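PDB 3T33: LanC-like protein GCR2 from Arabidopsis thaliana, which may take part in abscisic acid signalling and carries a bound zinc ion in a fold of the LanC-like (lantibiotic cyclase-like) family. Local coordinates for residues E26-T29 with C33-S36; L43-F48 with L400-P405. All coordinates share one frame; numbering follows the deposited sequence.

Contact 1 (E26-T29 with C33-S36); sequences EEET and CKDS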
ATOM      1  N   GLU A  26       5.834 -32.356  22.149  1.00 79.22           N
ATOM      2  CA  GLU A  26       4.549 -32.091  22.786  1.00 79.16           C
ATOM      3  C   GLU A  26       4.718 -31.825  24.278  1.00 79.06           C
ATOM      4  O   GLU A  26       5.809 -31.491  24.739  1.00 79.52           O
ATOM      5  CB  GLU A  26       3.591 -33.263  22.566  1.00 78.97           C
ATOM      6  CG  GLU A  26       3.582 -33.801  21.144  1.00 81.01           C
ATOM      7  CD  GLU A  26       2.844 -32.891  20.182  1.00 83.61           C
ATOM      8  OE1 GLU A  26       2.313 -31.855  20.631  1.00 84.41           O
ATOM      9  OE2 GLU A  26       2.794 -33.215  18.977  1.00 83.40           O
ATOM     10  N   GLU A  27       3.630 -31.974  25.028  1.00 78.07           N
ATOM     11  CA  GLU A  27       2.351 -32.371  24.452  1.00 76.83           C
ATOM     12  C   GLU A  27       1.368 -31.205  24.437  1.00 75.06           C
ATOM     13  O   GLU A  27       1.321 -30.408  25.374  1.00 75.10           O
ATOM     14  CB  GLU A  27       1.757 -33.550  25.225  1.00 77.50           C
ATOM     15  CG  GLU A  27       1.608 -34.820  24.403  1.00 79.55           C
ATOM     16  CD  GLU A  27       0.165 -35.114  24.042  1.00 82.93           C
ATOM     17  OE1 GLU A  27      -0.732 -34.405  24.547  1.00 84.41           O
ATOM     18  OE2 GLU A  27      -0.073 -36.053  23.256  1.00 83.34           O
ATOM     19  N   GLU A  28       0.584 -31.112  23.368  1.00 72.56           N
ATOM     20  CA  GLU A  28      -0.402 -30.043  23.228  1.00 70.21           C
ATOM     21  C   GLU A  28      -1.019 -29.747  24.594  1.00 67.28           C
ATOM     22  O   GLU A  28      -1.597 -30.648  25.234  1.00 67.16           O
ATOM     23  CB  GLU A  28      -1.502 -30.507  22.266  1.00 70.95           C
ATOM     24  CG  GLU A  28      -2.727 -29.602  22.180  1.00 73.70           C
ATOM     25  CD  GLU A  28      -3.209 -29.469  20.752  1.00 77.77           C
ATOM     26  OE1 GLU A  28      -4.394 -29.818  20.481  1.00 79.72           O
ATOM     27  OE2 GLU A  28      -2.384 -29.041  19.902  1.00 78.01           O
ATOM     28  N   THR A  29      -0.897 -28.501  25.040  1.00 63.15           N
ATOM     29  CA  THR A  29      -1.396 -28.172  26.361  1.00 59.57           C
ATOM     30  C   THR A  29      -2.909 -28.099  26.398  1.00 57.21           C
ATOM     31  O   THR A  29      -3.541 -27.344  25.665  1.00 56.13           O
ATOM     32  CB  THR A  29      -0.690 -26.968  27.056  1.00 59.95           C
ATOM     33  OG1 THR A  29      -1.678 -26.132  27.681  1.00 59.97           O
ATOM     34  CG2 THR A  29       0.214 -26.199  26.110  1.00 56.24           C
ATOM     35  N   CYS A  33      -6.580 -22.467  25.409  1.00 53.42           N
ATOM     36  CA  CYS A  33      -7.840 -22.247  24.717  1.00 53.22           C
ATOM     37  C   CYS A  33      -7.620 -22.471  23.198  1.00 53.05           C
ATOM     38  O   CYS A  33      -6.657 -21.971  22.638  1.00 52.73           O
ATOM     39  CB  CYS A  33      -8.447 -20.868  25.129  1.00 53.62           C
ATOM     40  SG  CYS A  33      -9.977 -20.234  24.210  1.00 49.29           S
ATOM     41  N   LYS A  34      -8.479 -23.268  22.564  1.00 52.71           N
ATOM     42  CA  LYS A  34      -8.355 -23.533  21.120  1.00 53.26           C
ATOM     43  C   LYS A  34      -9.641 -23.269  20.332  1.00 52.02           C
ATOM     44  O   LYS A  34     -10.456 -24.163  20.151  1.00 53.00           O
ATOM     45  CB  LYS A  34      -7.929 -24.974  20.822  1.00 53.94           C
ATOM     46  CG  LYS A  34      -6.574 -25.448  21.393  1.00 56.95           C
ATOM     47  CD  LYS A  34      -6.648 -27.004  21.585  1.00 59.09           C
ATOM     48  CE  LYS A  34      -6.722 -27.438  23.060  1.00 58.30           C
ATOM     49  NZ  LYS A  34      -5.356 -27.424  23.660  1.00 52.39           N
ATOM     50  N   ASP A  35      -9.792 -22.043  19.833  1.00 49.45           N
ATOM     51  CA  ASP A  35     -10.935 -21.674  18.993  1.00 46.89           C
ATOM     52  C   ASP A  35     -10.601 -21.832  17.507  1.00 44.80           C
ATOM     53  O   ASP A  35      -9.660 -22.544  17.157  1.00 44.40           O
ATOM     54  CB  ASP A  35     -11.377 -20.239  19.285  1.00 46.30           C
ATOM     55  CG  ASP A  35     -10.242 -19.243  19.152  1.00 46.92           C
ATOM     56  OD1 ASP A  35      -9.262 -19.547  18.441  1.00 45.86           O
ATOM     57  OD2 ASP A  35     -10.330 -18.155  19.759  1.00 45.09           O
ATOM     58  N   SER A  36     -11.363 -21.174  16.633  1.00 42.16           N
ATOM     59  CA  SER A  36     -11.098 -21.277  15.199  1.00 40.16           C
ATOM     60  C   SER A  36      -9.918 -20.372  14.805  1.00 38.99           C
ATOM     61  O   SER A  36      -9.078 -20.752  14.029  1.00 38.93           O
ATOM     62  CB  SER A  36     -12.367 -20.971  14.404  1.00 39.20           C
ATOM     63  OG  SER A  36     -12.840 -19.682  14.737  1.00 38.44           O
TER

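Contact 2 (L43-F48 with L400-P405); sequences LPYKSF and LDMNDP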
ATOM      1  N   LEU A  43      -1.618 -23.267  12.120  1.00 41.40           N
ATOM      2  CA  LEU A  43      -1.509 -23.836  10.779  1.00 41.31           C
ATOM      3  C   LEU A  43      -0.114 -23.629  10.116  1.00 40.97           C
ATOM      4  O   LEU A  43       0.472 -22.525  10.191  1.00 39.39           O
ATOM      5  CB  LEU A  43      -2.579 -23.195   9.947  1.00 41.68           C
ATOM      6  CG  LEU A  43      -3.620 -23.988   9.175  1.00 44.42           C
ATOM      7  CD1 LEU A  43      -4.207 -25.195   9.941  1.00 45.04           C
ATOM      8  CD2 LEU A  43      -4.748 -23.033   8.744  1.00 39.98           C
ATOM      9  N   PRO A  44       0.456 -24.720   9.534  1.00 40.66           N
ATOM     10  CA  PRO A  44       1.669 -24.479   8.779  1.00 40.83           C
ATOM     11  C   PRO A  44       1.359 -23.634   7.490  1.00 39.82           C
ATOM     12  O   PRO A  44       0.263 -23.693   6.914  1.00 38.94           O
ATOM     13  CB  PRO A  44       2.193 -25.890   8.473  1.00 40.12           C
ATOM     14  CG  PRO A  44       1.061 -26.770   8.598  1.00 41.12           C
ATOM     15  CD  PRO A  44      -0.020 -26.112   9.384  1.00 40.43           C
ATOM     16  N   TYR A  45       2.339 -22.851   7.084  1.00 39.20           N
ATOM     17  CA  TYR A  45       2.136 -21.837   6.084  1.00 38.97           C
ATOM     18  C   TYR A  45       1.533 -22.337   4.773  1.00 38.81           C
ATOM     19  O   TYR A  45       0.654 -21.705   4.227  1.00 38.61           O
ATOM     20  CB  TYR A  45       3.390 -21.027   5.858  1.00 38.51           C
ATOM     21  CG  TYR A  45       3.010 -19.659   5.346  1.00 38.51           C
ATOM     22  CD1 TYR A  45       3.014 -19.364   3.976  1.00 37.68           C
ATOM     23  CD2 TYR A  45       2.572 -18.665   6.231  1.00 39.43           C
ATOM     24  CE1 TYR A  45       2.620 -18.088   3.523  1.00 34.50           C
ATOM     25  CE2 TYR A  45       2.159 -17.418   5.772  1.00 36.99           C
ATOM     26  CZ  TYR A  45       2.204 -17.148   4.434  1.00 33.87           C
ATOM     27  OH  TYR A  45       1.820 -15.913   4.049  1.00 32.51           O
ATOM     28  N   LYS A  46       1.980 -23.490   4.311  1.00 39.31           N
ATOM     29  CA  LYS A  46       1.526 -24.060   3.068  1.00 40.14           C
ATOM     30  C   LYS A  46       0.030 -24.150   3.019  1.00 39.49           C
ATOM     31  O   LYS A  46      -0.549 -23.565   2.108  1.00 40.40           O
ATOM     32  CB  LYS A  46       2.174 -25.407   2.782  1.00 41.39           C
ATOM     33  CG  LYS A  46       3.619 -25.462   3.370  1.00 48.50           C
ATOM     34  CD  LYS A  46       3.709 -25.598   4.931  1.00 52.16           C
ATOM     35  CE  LYS A  46       5.159 -25.541   5.431  1.00 56.99           C
ATOM     36  NZ  LYS A  46       5.580 -24.122   5.713  1.00 58.60           N
ATOM     37  N   SER A  47      -0.615 -24.803   3.994  1.00 37.76           N
ATOM     38  CA  SER A  47      -2.081 -24.869   4.005  1.00 35.93           C
ATOM     39  C   SER A  47      -2.786 -23.591   4.517  1.00 33.73           C
ATOM     40  O   SER A  47      -3.949 -23.315   4.149  1.00 31.24           O
ATOM     41  CB  SER A  47      -2.590 -26.095   4.774  1.00 36.08           C
ATOM     42  OG  SER A  47      -2.042 -26.041   6.061  1.00 41.59           O
ATOM     43  N   PHE A  48      -2.110 -22.829   5.368  1.00 32.09           N
ATOM     44  CA  PHE A  48      -2.666 -21.546   5.767  1.00 31.43           C
ATOM     45  C   PHE A  48      -2.816 -20.648   4.519  1.00 30.73           C
ATOM     46  O   PHE A  48      -3.872 -20.130   4.271  1.00 30.80           O
ATOM     47  CB  PHE A  48      -1.755 -20.883   6.780  1.00 32.09           C
ATOM     48  CG  PHE A  48      -2.104 -19.474   7.078  1.00 30.66           C
ATOM     49  CD1 PHE A  48      -3.140 -19.184   7.947  1.00 34.31           C
ATOM     50  CD2 PHE A  48      -1.412 -18.436   6.481  1.00 30.58           C
ATOM     51  CE1 PHE A  48      -3.488 -17.852   8.238  1.00 36.48           C
ATOM     52  CE2 PHE A  48      -1.734 -17.088   6.786  1.00 31.70           C
ATOM     53  CZ  PHE A  48      -2.784 -16.803   7.664  1.00 32.31           C
ATOM     54  N   LEU A 400      -4.312 -12.460  -1.340  1.00 30.00           N
ATOM     55  CA  LEU A 400      -3.564 -12.984  -2.472  1.00 29.91           C
ATOM     56  C   LEU A 400      -2.064 -12.787  -2.297  1.00 30.25           C
ATOM     57  O   LEU A 400      -1.247 -13.654  -2.676  1.00 30.14           O
ATOM     58  CB  LEU A 400      -4.035 -12.284  -3.746  1.00 30.22           C
ATOM     59  CG  LEU A 400      -5.465 -12.702  -4.144  1.00 31.31           C
ATOM     60  CD1 LEU A 400      -5.999 -11.870  -5.315  1.00 32.50           C
ATOM     61  CD2 LEU A 400      -5.562 -14.228  -4.479  1.00 29.78           C
ATOM     62  N   ASP A 401      -1.675 -11.643  -1.738  1.00 28.71           N
ATOM     63  CA  ASP A 401      -0.238 -11.305  -1.624  1.00 29.92           C
ATOM     64  C   ASP A 401       0.438 -12.198  -0.495  1.00 31.23           C
ATOM     65  O   ASP A 401       1.677 -12.394  -0.476  1.00 30.44           O
ATOM     66  CB  ASP A 401      -0.113  -9.811  -1.320  1.00 28.95           C
ATOM     67  CG  ASP A 401       0.752  -9.060  -2.279  1.00 30.43           C
ATOM     68  OD1 ASP A 401       1.451  -9.662  -3.126  1.00 31.86           O
ATOM     69  OD2 ASP A 401       0.744  -7.803  -2.166  1.00 29.83           O
ATOM     70  N   MET A 402      -0.375 -12.723   0.443  1.00 31.52           N
ATOM     71  CA  MET A 402       0.143 -13.708   1.440  1.00 32.84           C
ATOM     72  C   MET A 402       0.597 -15.033   0.811  1.00 34.19           C
ATOM     73  O   MET A 402       1.387 -15.768   1.383  1.00 34.87           O
ATOM     74  CB  MET A 402      -0.854 -14.008   2.539  1.00 32.78           C
ATOM     75  CG  MET A 402      -1.316 -12.822   3.376  1.00 34.55           C
ATOM     76  SD  MET A 402      -0.062 -12.258   4.546  1.00 36.52           S
ATOM     77  CE  MET A 402      -0.201 -13.572   5.757  1.00 34.31           C
ATOM     78  N   ASN A 403       0.132 -15.332  -0.381  1.00 34.98           N
ATOM     79  CA  ASN A 403       0.577 -16.523  -1.030  1.00 36.88           C
ATOM     80  C   ASN A 403       2.095 -16.548  -1.188  1.00 37.08           C
ATOM     81  O   ASN A 403       2.682 -17.633  -1.139  1.00 35.86           O
ATOM     82  CB  ASN A 403      -0.081 -16.667  -2.390  1.00 37.58           C
ATOM     83  CG  ASN A 403      -0.216 -18.102  -2.795  1.00 45.01           C
ATOM     84  OD1 ASN A 403      -1.053 -18.836  -2.242  1.00 49.64           O
ATOM     85  ND2 ASN A 403       0.654 -18.548  -3.738  1.00 48.12           N
ATOM     86  N   ASP A 404       2.732 -15.366  -1.367  1.00 35.19           N
ATOM     87  CA  ASP A 404       4.166 -15.331  -1.577  1.00 33.53           C
ATOM     88  C   ASP A 404       4.706 -14.110  -0.813  1.00 32.37           C
ATOM     89  O   ASP A 404       5.008 -13.057  -1.395  1.00 32.92           O
ATOM     90  CB  ASP A 404       4.490 -15.323  -3.072  1.00 33.35           C
ATOM     91  CG  ASP A 404       5.990 -15.574  -3.373  1.00 36.95           C
ATOM     92  OD1 ASP A 404       6.823 -15.782  -2.451  1.00 42.69           O
ATOM     93  OD2 ASP A 404       6.347 -15.560  -4.546  1.00 39.33           O
ATOM     94  N   PRO A 405       4.756 -14.235   0.511  1.00 30.50           N
ATOM     95  CA  PRO A 405       4.799 -13.074   1.396  1.00 29.82           C
ATOM     96  C   PRO A 405       6.053 -12.216   1.238  1.00 30.36           C
ATOM     97  O   PRO A 405       5.989 -10.987   1.473  1.00 30.36           O
ATOM     98  CB  PRO A 405       4.665 -13.671   2.810  1.00 30.52           C
ATOM     99  CG  PRO A 405       4.784 -15.203   2.648  1.00 28.70           C
ATOM    100  CD  PRO A 405       4.656 -15.542   1.219  1.00 30.46           C
TER

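Contact 1 (E26-T29 with C33-S36)
Glu28 and Lys34 reach for each other from opposite directions across a short loop, and they meet alongside rather than charge to charge. The stem of Lys34 starts with CG anti to the carbonyl carbon (chi1 -60°), and the bends at chi3 and chi4 turn the ammonium end so that NZ comes up against the CG methylene of Glu28. Lys34 NZ is thus 3.7 Å from Glu28 CG, while the carboxylate oxygen Glu28 OE1 sits beside the aliphatic part of the lysine, 3.8 Å from Lys34 CD. The two charges stay 4.1 Å apart, measured from Glu28 OE1 to Lys34 NZ, too far for a salt bridge, although their attraction probably still favours the pose. A backbone oxygen lies nearer: Thr29 O is 2.7 Å from Lys34 NZ. Lys34 NZ also makes a weak hydrogen bond to Glu32 O. All of this belongs to an exposed N-terminal loop that leads into helix 36-42, whose N-cap is Asp35, with OD1 accepting from Thr38 N. Ser36 OG hydrogen-bonds Asp368 OD1 of helix 353-375, which joins the start of helix 36-42 to the body of the protein. Within the 26-29 segment, the backbone N of Glu28 makes a weak hydrogen bond of 3.3 Å to Glu26 OE1, bent to 129° at the hydrogen.

Contact 2 (L43-F48 with L400-P405)
With CG anti to the backbone N (chi1 -154°), the Tyr45 side chain projects from the first turn of its helix straight at the 400-405 segment, where the Met402 chain, bent at both chi2 and chi3, curls its methyl group back toward the phenol. Tyr45 OH donates to Met402 O over 2.7 Å. The hydroxyl approaches the carbonyl at a C=O...O angle of 127° and is tilted 20° from the carbonyl plane, while Met402 O faces the rim of the Tyr45 ring, almost level with it. The same hydroxyl is flanked by carbon: Met402 CE lies 3.5 Å from Tyr45 OH, and Pro405 CG 3.4 Å from it. The proline arrives from the opposite direction to the ring and continues the contact onto it obliquely, with Pro405 CG 3.7 Å from Tyr45 CZ. In the alpha/alpha-barrel (toroid) of helices characteristic of LanC-like proteins, this joins the start of helix 45-69 to the chain around the end of helix 392-402. Helix 353-375 lines the same junction, its Leu356 touching both Tyr45 and Pro405. Met402 CE also meets the Phe48 ring edge-on, 4.0 Å from Phe48 CE2. Lys360 makes a cation-pi contact with Phe48 and a hydrogen bond to Leu43 O. Next to Met402 in sequence, Asp401 is held by a salt bridge to Lys93 and a hydrogen bond with Tyr341 OH.

Overall arrangement
Followed from the N terminus, the chain first makes contact 1, a local closure spanning only three intervening residues in the exposed loop before helix 36-42. It then runs through that short helix and opens contact 2, whose partner comes 351 residues later, after most of the helices have been laid down. The two are in series, neither enclosing nor crossing the other; the centres of contact 1 and contact 2 are about 21 Å apart, on the same side of the chain's centre. Contact 1 joins two parts of one surface loop, about 35 Å from the centre of the chain, whereas contact 2 ties helix 45-69 to the C-terminal end of helix 392-402 and the chain beside it. Both lie away from the zinc site.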